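Local atomic coordinates of putative PadR-family transcriptional regulatory protein (Bacteroides fragilis, PDB entry 5H20), a protein that probably binds DNA as a winged-helix dimer and controls transcription, as in other PadR-family regulators. Residues A[6-9]-A[10-14]; A[52-55]-A[56-59]. One frame throughout, in Å; residues are numbered along the deposited sequence. Where two conformers were deposited one is given.

Contact 1 covers the first turns of helix 5-23, and contact 2 the last two turns of helix 46-58 with the residue that follows; their centres lie 15 Å apart. Within one chain they meet through packing of Lys-12 CG on Leu-52 CD1, 4.1 Å apart. Across the dimer they also meet: Val-6 of contact 1 packs on Arg-55, Leu-56 and Asp-59 of the other subunit's contact 2. The bound glucose belongs to the contact 2 side of the fold, with the side chain of Leu-53 about 6 Å from it, whereas contact 1 holds a phosphate ion, probably picked up from the crystallisation liquor.

Contact 1. Residues A[6-9]-A[10-14]; sequences VKSQ and MRKGM. With PO4 (phosphate ion), chain B.
Val-6 to Gln-9 hand their carbonyls to the N-H groups of Met-10 to Gly-13 in regular alpha-helical i to i+4 steps, for example Met-10 N to Val-6 O at 3.1 Å. On one flank Val-6 and Met-10 run side by side in the same direction, and Val-6 CG1 touches Met-10 SD at 4.1 Å. Val-6 reaches the sulfur because CG1 stands opposite the backbone N (chi1 -177°). One residue further along, Lys-7 and Arg-11 close on a phosphate. Lys-7 NZ binds two of its oxygens, O2 at 2.8 Å and O4 at 2.9 Å, while Arg-11 NH1 donates almost straight to O1 at 2.8 Å. A weak bond from Arg-11 NH2 also goes to O2. The phosphorus sits at the edge of the guanidinium, in its plane, and CB of Lys-7 lies over one face near the rim. The two cationic groups thus share one anion, whose negative charge probably balances theirs. Ser-8 and Lys-12 touch more lightly, OG to CE at 3.7 Å. In the fold these turns open helix 5-23 and face the second subunit: Arg-11 NE forms a salt bridge with Glu-90 on that subunit's helix 82-97, Met-10 packs on its Gly-13, and Met-14 on its Trp-95. Within its own chain, Lys-12 comes up beside helix 46-58.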
loop_
_atom_site.group_PDB
_atom_site.type_symbol
_atom_site.label_atom_id
_atom_site.label_comp_id
_atom_site.label_asym_id
_atom_site.label_seq_id
_atom_site.Cartn_x
_atom_site.Cartn_y
_atom_site.Cartn_z
ATOM N N VAL A 6 -2.493 9.627 -6.587
ATOM C CA VAL A 6 -1.534 8.671 -5.999
ATOM C C VAL A 6 -1.688 8.558 -4.472
ATOM O O VAL A 6 -1.736 7.454 -3.930
ATOM C CB VAL A 6 -0.061 9.005 -6.363
ATOM C CG1 VAL A 6 0.894 7.951 -5.809
ATOM C CG2 VAL A 6 0.118 9.111 -7.872
ATOM N N LYS A 7 -1.774 9.698 -3.791
ATOM C CA LYS A 7 -1.981 9.726 -2.339
ATOM C C LYS A 7 -3.283 9.013 -1.930
ATOM O O LYS A 7 -3.298 8.227 -0.982
ATOM C CB LYS A 7 -1.981 11.164 -1.829
ATOM C CG LYS A 7 -0.612 11.805 -1.729
ATOM C CD LYS A 7 -0.750 13.263 -1.305
ATOM C CE LYS A 7 0.476 13.737 -0.556
ATOM N NZ LYS A 7 0.123 14.862 0.363
ATOM N N SER A 8 -4.357 9.282 -2.669
ATOM C CA SER A 8 -5.666 8.663 -2.427
ATOM C C SER A 8 -5.662 7.132 -2.552
ATOM O O SER A 8 -6.184 6.447 -1.662
ATOM C CB SER A 8 -6.726 9.259 -3.355
ATOM O OG SER A 8 -8.007 8.735 -3.058
ATOM N N GLN A 9 -5.077 6.610 -3.639
ATOM C CA GLN A 9 -5.059 5.162 -3.887
ATOM C C GLN A 9 -4.179 4.433 -2.873
ATOM O O GLN A 9 -4.543 3.339 -2.398
ATOM C CB GLN A 9 -4.713 4.809 -5.352
ATOM C CG GLN A 9 -3.392 5.330 -5.905
ATOM C CD GLN A 9 -2.304 4.270 -5.951
ATOM O OE1 GLN A 9 -1.165 4.564 -6.282
ATOM N NE2 GLN A 9 -2.655 3.032 -5.618
ATOM N N MET A 10 -3.045 5.049 -2.533
ATOM C CA MET A 10 -2.094 4.503 -1.552
ATOM C C MET A 10 -2.675 4.446 -0.128
ATOM O O MET A 10 -2.392 3.513 0.620
ATOM C CB MET A 10 -0.757 5.272 -1.569
ATOM C CG MET A 10 0.132 4.965 -2.770
ATOM S SD MET A 10 1.843 5.552 -2.672
ATOM C CE MET A 10 2.547 4.393 -1.502
ATOM N N ARG A 11 -3.479 5.448 0.228
ATOM C CA ARG A 11 -4.163 5.493 1.524
ATOM C C ARG A 11 -5.315 4.495 1.610
ATOM O O ARG A 11 -5.521 3.887 2.666
ATOM C CB ARG A 11 -4.654 6.916 1.839
ATOM C CG ARG A 11 -3.550 7.871 2.239
ATOM C CD ARG A 11 -4.018 9.320 2.225
ATOM N NE ARG A 11 -2.946 10.205 2.662
ATOM C CZ ARG A 11 -2.884 11.520 2.438
ATOM N NH1 ARG A 11 -3.833 12.155 1.759
ATOM N NH2 ARG A 11 -1.852 12.215 2.894
ATOM N N LYS A 12 -6.068 4.348 0.513
ATOM C CA LYS A 12 -7.081 3.275 0.378
ATOM C C LYS A 12 -6.422 1.912 0.549
ATOM O O LYS A 12 -6.979 1.043 1.216
ATOM C CB LYS A 12 -7.797 3.314 -0.986
ATOM C CG LYS A 12 -8.749 4.479 -1.175
ATOM C CD LYS A 12 -9.540 4.374 -2.474
ATOM C CE LYS A 12 -10.192 5.714 -2.812
ATOM N NZ LYS A 12 -11.156 5.617 -3.946
ATOM N N GLY A 13 -5.240 1.759 -0.058
ATOM C CA GLY A 13 -4.432 0.536 0.002
ATOM C C GLY A 13 -4.056 0.166 1.421
ATOM O O GLY A 13 -4.245 -0.982 1.841
ATOM N N MET A 14 -3.551 1.148 2.163
ATOM C CA MET A 14 -3.205 0.941 3.576
ATOM C C MET A 14 -4.411 0.448 4.396
ATOM O O MET A 14 -4.310 -0.563 5.099
ATOM C CB MET A 14 -2.567 2.185 4.194
ATOM C CG MET A 14 -1.229 2.604 3.583
ATOM S SD MET A 14 0.117 1.421 3.835
ATOM C CE MET A 14 0.426 1.635 5.589
HETATM P P PO4 B . -2.997 15.951 1.217
HETATM O O1 PO4 B . -3.920 14.787 0.942
HETATM O O2 PO4 B . -1.925 15.545 2.202
HETATM O O3 PO4 B . -3.796 17.100 1.789
HETATM O O4 PO4 B . -2.347 16.374 -0.079
#

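Contact 2. Residues A[52-55]-A[56-59]; sequences LLTR and LKND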
loop_
_atom_site.group_PDB
_atom_site.type_symbol
_atom_site.label_atom_id
_atom_site.label_comp_id
_atom_site.label_asym_id
_atom_site.label_seq_id
_atom_site.Cartn_x
_atom_site.Cartn_y
_atom_site.Cartn_z
ATOM N N LEU A 52 -14.730 0.519 0.941
ATOM C CA LEU A 52 -13.555 -0.358 0.830
ATOM C C LEU A 52 -13.931 -1.831 1.017
ATOM O O LEU A 52 -13.446 -2.710 0.272
ATOM C CB LEU A 52 -12.475 0.072 1.819
ATOM C CG LEU A 52 -11.407 1.115 1.447
ATOM C CD1 LEU A 52 -11.755 2.115 0.344
ATOM C CD2 LEU A 52 -10.941 1.814 2.704
ATOM N N LEU A 53 -14.808 -2.092 1.989
ATOM C CA LEU A 53 -15.390 -3.410 2.182
ATOM C C LEU A 53 -16.059 -3.893 0.891
ATOM O O LEU A 53 -15.807 -5.021 0.444
ATOM C CB LEU A 53 -16.406 -3.391 3.332
ATOM C CG LEU A 53 -15.932 -3.009 4.730
ATOM C CD1 LEU A 53 -17.146 -2.945 5.649
ATOM C CD2 LEU A 53 -14.889 -3.996 5.240
ATOM N N THR A 54 -16.879 -3.014 0.305
ATOM C CA THR A 54 -17.564 -3.256 -0.963
ATOM C C THR A 54 -16.553 -3.530 -2.095
ATOM O O THR A 54 -16.738 -4.496 -2.848
ATOM C CB THR A 54 -18.568 -2.111 -1.293
ATOM O OG1 THR A 54 -19.597 -2.085 -0.295
ATOM C CG2 THR A 54 -19.241 -2.300 -2.660
ATOM N N ARG A 55 -15.484 -2.725 -2.161
ATOM C CA ARG A 55 -14.426 -2.878 -3.168
ATOM C C ARG A 55 -13.688 -4.219 -3.037
ATOM O O ARG A 55 -13.424 -4.888 -4.033
ATOM C CB ARG A 55 -13.439 -1.709 -3.086
ATOM C CG ARG A 55 -12.766 -1.364 -4.401
ATOM C CD ARG A 55 -11.957 -0.085 -4.281
ATOM N NE ARG A 55 -12.745 1.014 -3.724
ATOM C CZ ARG A 55 -12.492 2.297 -3.950
ATOM N NH1 ARG A 55 -11.478 2.638 -4.732
ATOM N NH2 ARG A 55 -13.254 3.236 -3.406
ATOM N N LEU A 56 -13.366 -4.595 -1.796
ATOM C CA LEU A 56 -12.694 -5.868 -1.490
ATOM C C LEU A 56 -13.599 -7.085 -1.749
ATOM O O LEU A 56 -13.116 -8.109 -2.259
ATOM C CB LEU A 56 -12.139 -5.888 -0.057
ATOM C CG LEU A 56 -10.974 -4.958 0.355
ATOM C CD1 LEU A 56 -11.038 -4.629 1.839
ATOM C CD2 LEU A 56 -9.604 -5.529 0.002
ATOM N N LYS A 57 -14.892 -6.971 -1.411
ATOM C CA LYS A 57 -15.883 -8.014 -1.750
ATOM C C LYS A 57 -16.012 -8.196 -3.263
ATOM O O LYS A 57 -16.081 -9.331 -3.744
ATOM C CB LYS A 57 -17.269 -7.734 -1.127
ATOM C CG LYS A 57 -18.415 -8.476 -1.819
ATOM C CD LYS A 57 -19.775 -7.815 -1.655
ATOM C CE LYS A 57 -19.899 -6.451 -2.327
ATOM N NZ LYS A 57 -20.738 -6.529 -3.565
ATOM N N ASN A 58 -16.055 -7.077 -3.991
ATOM C CA ASN A 58 -16.196 -7.081 -5.451
ATOM C C ASN A 58 -15.034 -7.754 -6.174
ATOM O O ASN A 58 -15.225 -8.363 -7.223
ATOM C CB ASN A 58 -16.433 -5.663 -5.992
ATOM C CG ASN A 58 -17.873 -5.197 -5.817
ATOM O OD1 ASN A 58 -18.762 -5.978 -5.469
ATOM N ND2 ASN A 58 -18.111 -3.914 -6.062
ATOM N N ASP A 59 -13.843 -7.652 -5.593
ATOM C CA ASP A 59 -12.666 -8.355 -6.092
ATOM C C ASP A 59 -12.499 -9.745 -5.439
ATOM O O ASP A 59 -11.453 -10.384 -5.580
ATOM C CB ASP A 59 -11.407 -7.488 -5.913
ATOM C CG ASP A 59 -10.227 -7.988 -6.737
ATOM O OD1 ASP A 59 -10.441 -8.515 -7.852
ATOM O OD2 ASP A 59 -9.078 -7.864 -6.268
#
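Leu-56 sits one turn beyond Leu-52 near the end of helix 46-58, probably the recognition helix of the winged helix-turn-helix, as in other PadR proteins. Its N-H reaches Leu-52 O at 2.8 Å, and its CG, set away from its own carbonyl carbon (chi1 -67°), lies 3.3 Å from the same oxygen. From there the side chain packs on Leu-62 at the start of strand 62-67, which would belong to the wing, and on Val-6 of the second subunit. Leu-53, a turn earlier on the buried side, meets Ile-19 of helix 5-23 as well as Ala-30 and Ile-33 of helix 30-39, so this helix is wedged into the small core of the domain. Lys-57 continues the pattern by donating its N-H to Leu-53 O. Its chain folds back at chi3 and chi4, bringing CE within 3.8 Å of Thr-54 O and NZ to Asn-58 OD1, where a 2.8 Å hydrogen bond ties the two neighbours together. Asn-58 binds Thr-54 O through its N-H at 2.9 Å. Its amide lies alongside the threonine, with ND2 3.9 Å from Thr-54 CG2; Thr-54 OG1 meanwhile turns back to the carbonyl of Tyr-50, a residue of the glucose pocket. Asp-59 is the first residue to leave helical angles. Its side chain turns to the second subunit, where OD1 accepts from the N-H of Asp-4, while its own carbonyl takes a bond from Lys-83. The last helical link is also longer: Asp-59 N to Arg-55 O measures 3.2 Å, with an N-H...O angle of 145°.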